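Local coordinates for N-acyl-D-glutamate deacylase (Bordetella bronchiseptica, PDB 3GIQ), which probably hydrolyses the amide bond of N-acyl-D-glutamates, releasing D-glutamate and a carboxylate, with two zinc ions in its active site, at residues A[243-248]-A[276-281]; A[62-67]-A[362-367]; A[262-267]-A[352-357]. One frame throughout, in Å; residues are numbered along the deposited sequence.

Starting from the N terminus, strand 57-64 enters the barrel and runs into 62-67, which waits almost 300 residues for its partner, 362-367; interaction 2 therefore closes the longest loop, with the other two contacts nested inside it. Next come strand 243-246, helix 260-272 and strand 277-281: interaction 1 pairs the two strands directly, closing a beta-alpha-beta unit whose helix is 260-272. Segment 262-267 of that helix then meets 352-357, so interaction 3 crosses interaction 1 along the chain. Interaction 3 lies in the outer helical layer, where I354 packs on L279 and I281. Interactions 1 and 2 adjoin at the zinc site, and I281 O probably accepts a hydrogen bond from G363 N.

Interaction 1 of 3, residues A[243-248]-A[276-281]; sequences ATVVSH and EVALDI. With ZN (zinc ion), chain D; G01 (N-[(R)-hydroxy(methyl)phosphoryl]-D-glutamic acid), chain C.
V245 is set roughly perpendicular to D280 on the barrel's inner side, the CG1 methyl of V245 lying 3.6 Å from OD2 of D280. CG of D280 is wedged between its own backbone N and carbonyl carbon (chi1 55°), which swings the carboxylate across to the end of the neighbouring strand. There OD1 accepts the backbone N-H of H248 at 2.9 Å, the donor arriving from above the carboxylate plane, 46° out of it. OD2 accepts a hydrogen bond from a water at 2.6 Å, and that water is also hydrogen-bonded to S247 OG. OD1 directly and OD2 through the water thus tie the carboxylate to 247-248.

Behind it the strands 243-246 and 277-281 run parallel, 23° apart. T244 N donates to E276 O, T244 O receives A278 N, and V246 N binds A278 O; the last rung, D280 N to V246 O, is weak. V245 and A278 face inward, whereas V246 and L279 meet on the outer face, CB to CB at 4.1 Å.

The imidazole of H248 sits between S247 CB, 4.1 Å over the centre of one face, and ligand oxygen OXT, 3.6 Å above the other and offset to the rim. Its NE2 binds a zinc ion at 2.2 Å, whose other ligands are H218, C95 and the phosphoryl oxygen OPB. D280, bonded to H248 N, is thus placed as a second-shell residue, consistent with steadying the backbone from which the ring reaches the metal.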
# COMPACT_ATOMS: atom_id res chain seq x y z
N ALA A 243 -15.75 -8.14 -3.00
CA ALA A 243 -14.36 -8.44 -3.36
C ALA A 243 -13.54 -8.07 -2.12
O ALA A 243 -13.75 -7.01 -1.52
CB ALA A 243 -13.93 -7.59 -4.55
N THR A 244 -12.61 -8.94 -1.74
CA THR A 244 -11.82 -8.75 -0.52
C THR A 244 -10.31 -8.82 -0.70
O THR A 244 -9.81 -9.57 -1.53
CB THR A 244 -12.22 -9.83 0.52
OG1 THR A 244 -13.63 -9.74 0.78
CG2 THR A 244 -11.45 -9.68 1.81
N VAL A 245 -9.59 -8.02 0.08
CA VAL A 245 -8.13 -8.02 0.06
C VAL A 245 -7.62 -8.14 1.50
O VAL A 245 -8.02 -7.36 2.37
CB VAL A 245 -7.54 -6.72 -0.54
CG1 VAL A 245 -6.02 -6.73 -0.40
CG2 VAL A 245 -7.93 -6.59 -2.01
N VAL A 246 -6.77 -9.12 1.77
CA VAL A 246 -6.20 -9.29 3.10
C VAL A 246 -4.89 -8.50 3.10
O VAL A 246 -3.91 -8.90 2.48
CB VAL A 246 -5.92 -10.78 3.42
CG1 VAL A 246 -5.29 -10.91 4.80
CG2 VAL A 246 -7.23 -11.56 3.36
N SER A 247 -4.90 -7.36 3.79
CA SER A 247 -3.74 -6.47 3.85
C SER A 247 -2.56 -7.07 4.59
O SER A 247 -2.73 -7.81 5.56
CB SER A 247 -4.12 -5.14 4.51
OG SER A 247 -5.17 -4.50 3.80
N HIS A 248 -1.36 -6.71 4.13
CA HIS A 248 -0.10 -7.17 4.73
C HIS A 248 -0.25 -8.50 5.46
O HIS A 248 0.00 -8.59 6.66
CB HIS A 248 0.46 -6.10 5.67
CG HIS A 248 -0.53 -5.56 6.66
ND1 HIS A 248 -1.25 -6.36 7.52
CD2 HIS A 248 -0.88 -4.28 6.95
CE1 HIS A 248 -2.00 -5.61 8.30
NE2 HIS A 248 -1.79 -4.34 7.98
N GLU A 276 -13.98 -12.86 -4.94
CA GLU A 276 -12.73 -12.28 -5.40
C GLU A 276 -11.92 -11.97 -4.15
O GLU A 276 -12.31 -11.12 -3.35
CB GLU A 276 -12.95 -10.99 -6.21
CG GLU A 276 -13.53 -11.22 -7.60
CD GLU A 276 -13.42 -10.00 -8.51
OE1 GLU A 276 -13.98 -10.05 -9.62
OE2 GLU A 276 -12.78 -9.00 -8.11
N VAL A 277 -10.80 -12.67 -3.99
CA VAL A 277 -9.96 -12.43 -2.83
C VAL A 277 -8.50 -12.33 -3.25
O VAL A 277 -8.01 -13.11 -4.07
CB VAL A 277 -10.11 -13.56 -1.77
CG1 VAL A 277 -9.69 -14.89 -2.36
CG2 VAL A 277 -9.27 -13.23 -0.54
N ALA A 278 -7.81 -11.35 -2.70
CA ALA A 278 -6.41 -11.17 -2.99
C ALA A 278 -5.73 -10.75 -1.70
O ALA A 278 -6.38 -10.66 -0.66
CB ALA A 278 -6.22 -10.10 -4.06
N LEU A 279 -4.43 -10.51 -1.76
CA LEU A 279 -3.70 -10.12 -0.57
C LEU A 279 -2.44 -9.39 -1.00
O LEU A 279 -2.16 -9.27 -2.19
CB LEU A 279 -3.31 -11.36 0.25
CG LEU A 279 -2.45 -12.43 -0.44
CD1 LEU A 279 -1.69 -13.22 0.61
CD2 LEU A 279 -3.33 -13.35 -1.27
N ASP A 280 -1.70 -8.89 -0.03
CA ASP A 280 -0.45 -8.20 -0.32
C ASP A 280 0.50 -8.33 0.85
O ASP A 280 0.10 -8.64 1.97
CB ASP A 280 -0.70 -6.72 -0.65
CG ASP A 280 -1.47 -5.98 0.44
OD1 ASP A 280 -0.88 -5.69 1.50
OD2 ASP A 280 -2.67 -5.69 0.22
N ILE A 281 1.78 -8.13 0.57
CA ILE A 281 2.82 -8.19 1.59
C ILE A 281 3.91 -7.20 1.24
O ILE A 281 3.98 -6.70 0.12
CB ILE A 281 3.49 -9.61 1.66
CG1 ILE A 281 4.13 -9.99 0.31
CG2 ILE A 281 2.47 -10.66 2.05
CD1 ILE A 281 5.55 -9.46 0.09
ZN ZN D . -2.58 -2.57 8.96
CD G01 C . 1.32 -5.35 13.71
CG G01 C . 1.15 -5.16 12.20
CB G01 C . 1.27 -3.68 11.84
CA G01 C . 1.19 -3.23 10.35
C G01 C . 2.36 -3.86 9.57
C6 G01 C . 0.05 0.73 10.01
P G01 C . -0.15 -1.00 9.60
OPA G01 C . -0.14 -1.11 8.02
OPB G01 C . -1.42 -1.50 10.16
N G01 C . 1.19 -1.76 10.14
O G01 C . 3.46 -3.27 9.54
OXT G01 C . 2.13 -4.96 9.02
OE1 G01 C . 2.48 -5.27 14.17
OE2 G01 C . 0.28 -5.56 14.35
O HOH W 1 -3.86 -3.77 1.55

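Interaction 2 of 3, residues A[62-67]-A[362-367]; sequences FIDVHG and VGSDGL. With ZN (zinc ion), chain E; G01 (N-[(R)-hydroxy(methyl)phosphoryl]-D-glutamic acid), chain C.
I63 and V362 meet at their backbones, where a water accepts from V362 N and donates to I63 O at 2.8 Å, although other acceptors compete for its protons. One residue on, D64 does most of the binding. With CG anti to the backbone N (chi1 -173°), its carboxylate reaches over to the turn at S364 and takes two bonds there. OD1 accepts S364 N at 2.9 Å on its syn side, 34° out of plane, while OD2 accepts the S364 hydroxyl at 2.6 Å. From the opposite face of the carboxylate, H66 N also reaches OD1, at 3.2 Å, making an Asx turn. OD2 has a second partner, a salt bridge to K82, so both oxygens of this buried group are held. S364 OG in turn accepts G366 N, an ST turn that shapes the loop behind the bond.

V65 lays its CG2 methyl against V362 O. H66 then packs CB on the bare CA of G363, and its carbonyl oxygen receives D365 N at 2.9 Å. The side chains of H66 and D365 run alongside in one direction, ring and carboxylate planes 75° apart. OD1 of D365 comes to 3.0 Å from CD2 of H66, at the ring edge. NE2 of H66 binds a zinc ion at 2.1 Å; H68, C95 and ligand oxygen OPA complete its shell. OPA also lies 2.6 Å from D365 OD2. A His-X-His pair after the first barrel strand, faced by an aspartate after the last, is the hallmark of the amidohydrolase active site at the C-terminal end of a TIM barrel.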
# COMPACT_ATOMS: atom_id res chain seq x y z
N PHE A 62 4.98 0.52 -11.21
CA PHE A 62 4.46 -0.32 -10.14
C PHE A 62 3.31 0.31 -9.38
O PHE A 62 3.28 1.53 -9.17
CB PHE A 62 5.59 -0.70 -9.18
CG PHE A 62 6.79 -1.30 -9.87
CD1 PHE A 62 6.63 -2.14 -10.96
CD2 PHE A 62 8.08 -1.02 -9.42
CE1 PHE A 62 7.74 -2.70 -11.61
CE2 PHE A 62 9.19 -1.57 -10.06
CZ PHE A 62 9.02 -2.41 -11.16
N ILE A 63 2.36 -0.52 -8.97
CA ILE A 63 1.20 -0.05 -8.23
C ILE A 63 1.29 -0.50 -6.78
O ILE A 63 1.20 -1.69 -6.48
CB ILE A 63 -0.11 -0.57 -8.87
CG1 ILE A 63 -0.16 -0.14 -10.34
CG2 ILE A 63 -1.32 -0.04 -8.11
CD1 ILE A 63 -1.43 -0.56 -11.08
N ASP A 64 1.50 0.46 -5.88
CA ASP A 64 1.62 0.19 -4.45
C ASP A 64 0.22 0.12 -3.86
O ASP A 64 -0.41 1.15 -3.58
CB ASP A 64 2.43 1.31 -3.78
CG ASP A 64 2.74 1.01 -2.33
OD1 ASP A 64 2.30 -0.05 -1.83
OD2 ASP A 64 3.43 1.84 -1.70
N VAL A 65 -0.28 -1.09 -3.66
CA VAL A 65 -1.62 -1.29 -3.15
C VAL A 65 -1.81 -1.04 -1.66
O VAL A 65 -2.93 -1.04 -1.17
CB VAL A 65 -2.15 -2.70 -3.48
CG1 VAL A 65 -2.12 -2.91 -4.99
CG2 VAL A 65 -1.32 -3.76 -2.76
N HIS A 66 -0.71 -0.83 -0.93
CA HIS A 66 -0.85 -0.57 0.49
C HIS A 66 -0.09 0.67 0.93
O HIS A 66 0.97 0.57 1.56
CB HIS A 66 -0.40 -1.76 1.33
CG HIS A 66 -0.94 -1.74 2.72
ND1 HIS A 66 -2.07 -2.42 3.09
CD2 HIS A 66 -0.54 -1.05 3.82
CE1 HIS A 66 -2.36 -2.15 4.36
NE2 HIS A 66 -1.44 -1.32 4.82
N GLY A 67 -0.63 1.83 0.59
CA GLY A 67 0.01 3.07 0.99
C GLY A 67 -0.71 3.77 2.13
O GLY A 67 -1.90 3.52 2.37
N VAL A 362 2.15 -6.55 -4.13
CA VAL A 362 3.14 -5.93 -3.27
C VAL A 362 2.59 -4.62 -2.70
O VAL A 362 2.10 -3.77 -3.45
CB VAL A 362 4.45 -5.63 -4.03
CG1 VAL A 362 5.47 -4.99 -3.09
CG2 VAL A 362 5.01 -6.91 -4.62
N GLY A 363 2.66 -4.48 -1.39
CA GLY A 363 2.20 -3.27 -0.72
C GLY A 363 3.33 -2.84 0.20
O GLY A 363 3.65 -3.55 1.15
N SER A 364 3.91 -1.68 -0.06
CA SER A 364 5.04 -1.21 0.74
C SER A 364 4.71 -0.94 2.20
O SER A 364 5.53 -1.20 3.08
CB SER A 364 5.63 0.06 0.12
OG SER A 364 4.83 1.19 0.42
N ASP A 365 3.51 -0.42 2.45
CA ASP A 365 3.06 -0.08 3.79
C ASP A 365 4.02 0.93 4.43
O ASP A 365 4.26 0.91 5.64
CB ASP A 365 2.95 -1.33 4.67
CG ASP A 365 2.02 -1.14 5.86
OD1 ASP A 365 1.39 -0.06 5.95
OD2 ASP A 365 1.92 -2.06 6.69
N GLY A 366 4.58 1.80 3.61
CA GLY A 366 5.48 2.81 4.12
C GLY A 366 4.75 3.79 5.03
O GLY A 366 3.59 4.11 4.78
N LEU A 367 5.42 4.24 6.08
CA LEU A 367 4.85 5.20 7.02
C LEU A 367 5.72 6.44 6.86
O LEU A 367 6.67 6.66 7.62
CB LEU A 367 4.91 4.65 8.45
CG LEU A 367 4.14 3.33 8.62
CD1 LEU A 367 4.22 2.85 10.06
CD2 LEU A 367 2.69 3.53 8.21
ZN ZN E . -1.36 -0.30 6.66
CD G01 C . 1.32 -5.35 13.71
CG G01 C . 1.15 -5.16 12.20
CB G01 C . 1.27 -3.68 11.84
CA G01 C . 1.19 -3.23 10.35
C G01 C . 2.36 -3.86 9.57
C6 G01 C . 0.05 0.73 10.01
P G01 C . -0.15 -1.00 9.60
OPA G01 C . -0.14 -1.11 8.02
OPB G01 C . -1.42 -1.50 10.16
N G01 C . 1.19 -1.76 10.14
O G01 C . 3.46 -3.27 9.54
OXT G01 C . 2.13 -4.96 9.02
OE1 G01 C . 2.48 -5.27 14.17
OE2 G01 C . 0.28 -5.56 14.35
O HOH W 2 1.72 -4.46 -6.16

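Interaction 3 of 3, residues A[262-267]-A[352-357]; sequences ATLANI and KRIFQH
L264 and H357 carry the tight part of this contact in the outer layer of the TIM barrel, between helix 260-272 and the C-terminal end of helix 348-356, with H357 just beyond it. The two side chains pass antiparallel, and the CD2 methyl of L264 comes to 3.8 Å from CD2 of the imidazole, obliquely to the ring. I267, one turn on from L264, adds its CG2 at 4.3 Å from NE2 of H357. With CG anti to the backbone N (chi1 -175°) the imidazole reaches helix 260-272; there NE2 bonds to D268 OD1, and ND1 to C359 N, which fixes its rotation. On the barrel side, L279 touches both H357 and I354.

Away from the ring the packing thins. The nearest CA atoms, of L264 and I354, are 7.8 Å apart, and the closest approach of their side chains is 4.5 Å, from CD1 of L264 to CG1 of I354. R353 forms the solvent side; its exposed side chain barely takes part. What CD1 of L264 meets on this helix is mainly backbone: it lies 4.2 Å from I354 CA and 4.4 Å from R353 O.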
# COMPACT_ATOMS: atom_id res chain seq x y z
N ALA A 262 -2.55 -22.73 6.47
CA ALA A 262 -3.99 -22.78 6.75
C ALA A 262 -4.75 -21.56 6.24
O ALA A 262 -5.83 -21.70 5.65
CB ALA A 262 -4.22 -22.95 8.25
N THR A 263 -4.20 -20.37 6.46
CA THR A 263 -4.87 -19.15 6.02
C THR A 263 -4.97 -19.07 4.50
O THR A 263 -6.02 -18.70 3.96
CB THR A 263 -4.15 -17.88 6.53
OG1 THR A 263 -2.81 -17.85 6.04
CG2 THR A 263 -4.13 -17.86 8.05
N LEU A 264 -3.89 -19.42 3.81
CA LEU A 264 -3.88 -19.38 2.36
C LEU A 264 -4.82 -20.44 1.79
O LEU A 264 -5.42 -20.25 0.73
CB LEU A 264 -2.46 -19.58 1.82
CG LEU A 264 -1.48 -18.44 2.12
CD1 LEU A 264 -0.09 -18.78 1.59
CD2 LEU A 264 -1.98 -17.16 1.48
N ALA A 265 -4.96 -21.55 2.50
CA ALA A 265 -5.85 -22.62 2.06
C ALA A 265 -7.29 -22.13 2.16
O ALA A 265 -8.13 -22.43 1.31
CB ALA A 265 -5.65 -23.86 2.92
N ASN A 266 -7.59 -21.37 3.21
CA ASN A 266 -8.94 -20.85 3.41
C ASN A 266 -9.21 -19.82 2.32
O ASN A 266 -10.29 -19.81 1.71
CB ASN A 266 -9.04 -20.20 4.80
CG ASN A 266 -10.48 -20.02 5.25
OD1 ASN A 266 -11.42 -20.33 4.52
ND2 ASN A 266 -10.65 -19.52 6.47
N ILE A 267 -8.23 -18.97 2.05
CA ILE A 267 -8.36 -17.97 1.00
C ILE A 267 -8.64 -18.68 -0.32
O ILE A 267 -9.48 -18.24 -1.11
CB ILE A 267 -7.06 -17.13 0.90
CG1 ILE A 267 -6.99 -16.16 2.08
CG2 ILE A 267 -7.00 -16.39 -0.43
CD1 ILE A 267 -5.65 -15.45 2.22
N LYS A 352 8.03 -14.99 2.26
CA LYS A 352 8.27 -15.35 0.87
C LYS A 352 7.22 -16.32 0.33
O LYS A 352 6.78 -16.19 -0.81
CB LYS A 352 9.67 -15.96 0.72
CG LYS A 352 10.79 -14.96 0.89
CD LYS A 352 12.14 -15.65 0.96
CE LYS A 352 13.26 -14.64 1.13
NZ LYS A 352 14.56 -15.33 1.37
N ARG A 353 6.82 -17.29 1.15
CA ARG A 353 5.81 -18.25 0.70
C ARG A 353 4.47 -17.55 0.46
O ARG A 353 3.74 -17.90 -0.47
CB ARG A 353 5.63 -19.37 1.73
CG ARG A 353 6.83 -20.29 1.88
CD ARG A 353 6.44 -21.62 2.54
NE ARG A 353 5.88 -21.44 3.89
CZ ARG A 353 6.61 -21.30 4.99
NH1 ARG A 353 7.93 -21.31 4.94
NH2 ARG A 353 6.00 -21.14 6.16
N ILE A 354 4.16 -16.58 1.30
CA ILE A 354 2.91 -15.84 1.15
C ILE A 354 2.96 -15.05 -0.15
O ILE A 354 1.99 -15.01 -0.90
CB ILE A 354 2.69 -14.89 2.36
CG1 ILE A 354 2.44 -15.73 3.62
CG2 ILE A 354 1.52 -13.96 2.10
CD1 ILE A 354 2.40 -14.93 4.91
N PHE A 355 4.11 -14.45 -0.43
CA PHE A 355 4.26 -13.68 -1.66
C PHE A 355 4.08 -14.57 -2.88
O PHE A 355 3.59 -14.12 -3.92
CB PHE A 355 5.64 -13.01 -1.71
CG PHE A 355 5.91 -12.30 -3.01
CD1 PHE A 355 5.07 -11.28 -3.44
CD2 PHE A 355 6.98 -12.67 -3.81
CE1 PHE A 355 5.30 -10.64 -4.66
CE2 PHE A 355 7.21 -12.04 -5.03
CZ PHE A 355 6.37 -11.03 -5.45
N GLN A 356 4.48 -15.83 -2.77
CA GLN A 356 4.34 -16.74 -3.90
C GLN A 356 2.89 -17.08 -4.24
O GLN A 356 2.62 -17.58 -5.33
CB GLN A 356 5.14 -18.02 -3.65
CG GLN A 356 6.64 -17.81 -3.76
CD GLN A 356 7.41 -19.09 -3.52
OE1 GLN A 356 7.31 -19.70 -2.46
NE2 GLN A 356 8.20 -19.50 -4.51
N HIS A 357 1.96 -16.83 -3.32
CA HIS A 357 0.56 -17.13 -3.60
C HIS A 357 0.16 -16.37 -4.86
O HIS A 357 0.50 -15.20 -5.02
CB HIS A 357 -0.33 -16.73 -2.42
CG HIS A 357 -1.76 -17.13 -2.59
ND1 HIS A 357 -2.63 -16.44 -3.40
CD2 HIS A 357 -2.45 -18.19 -2.11
CE1 HIS A 357 -3.80 -17.06 -3.42
NE2 HIS A 357 -3.71 -18.13 -2.64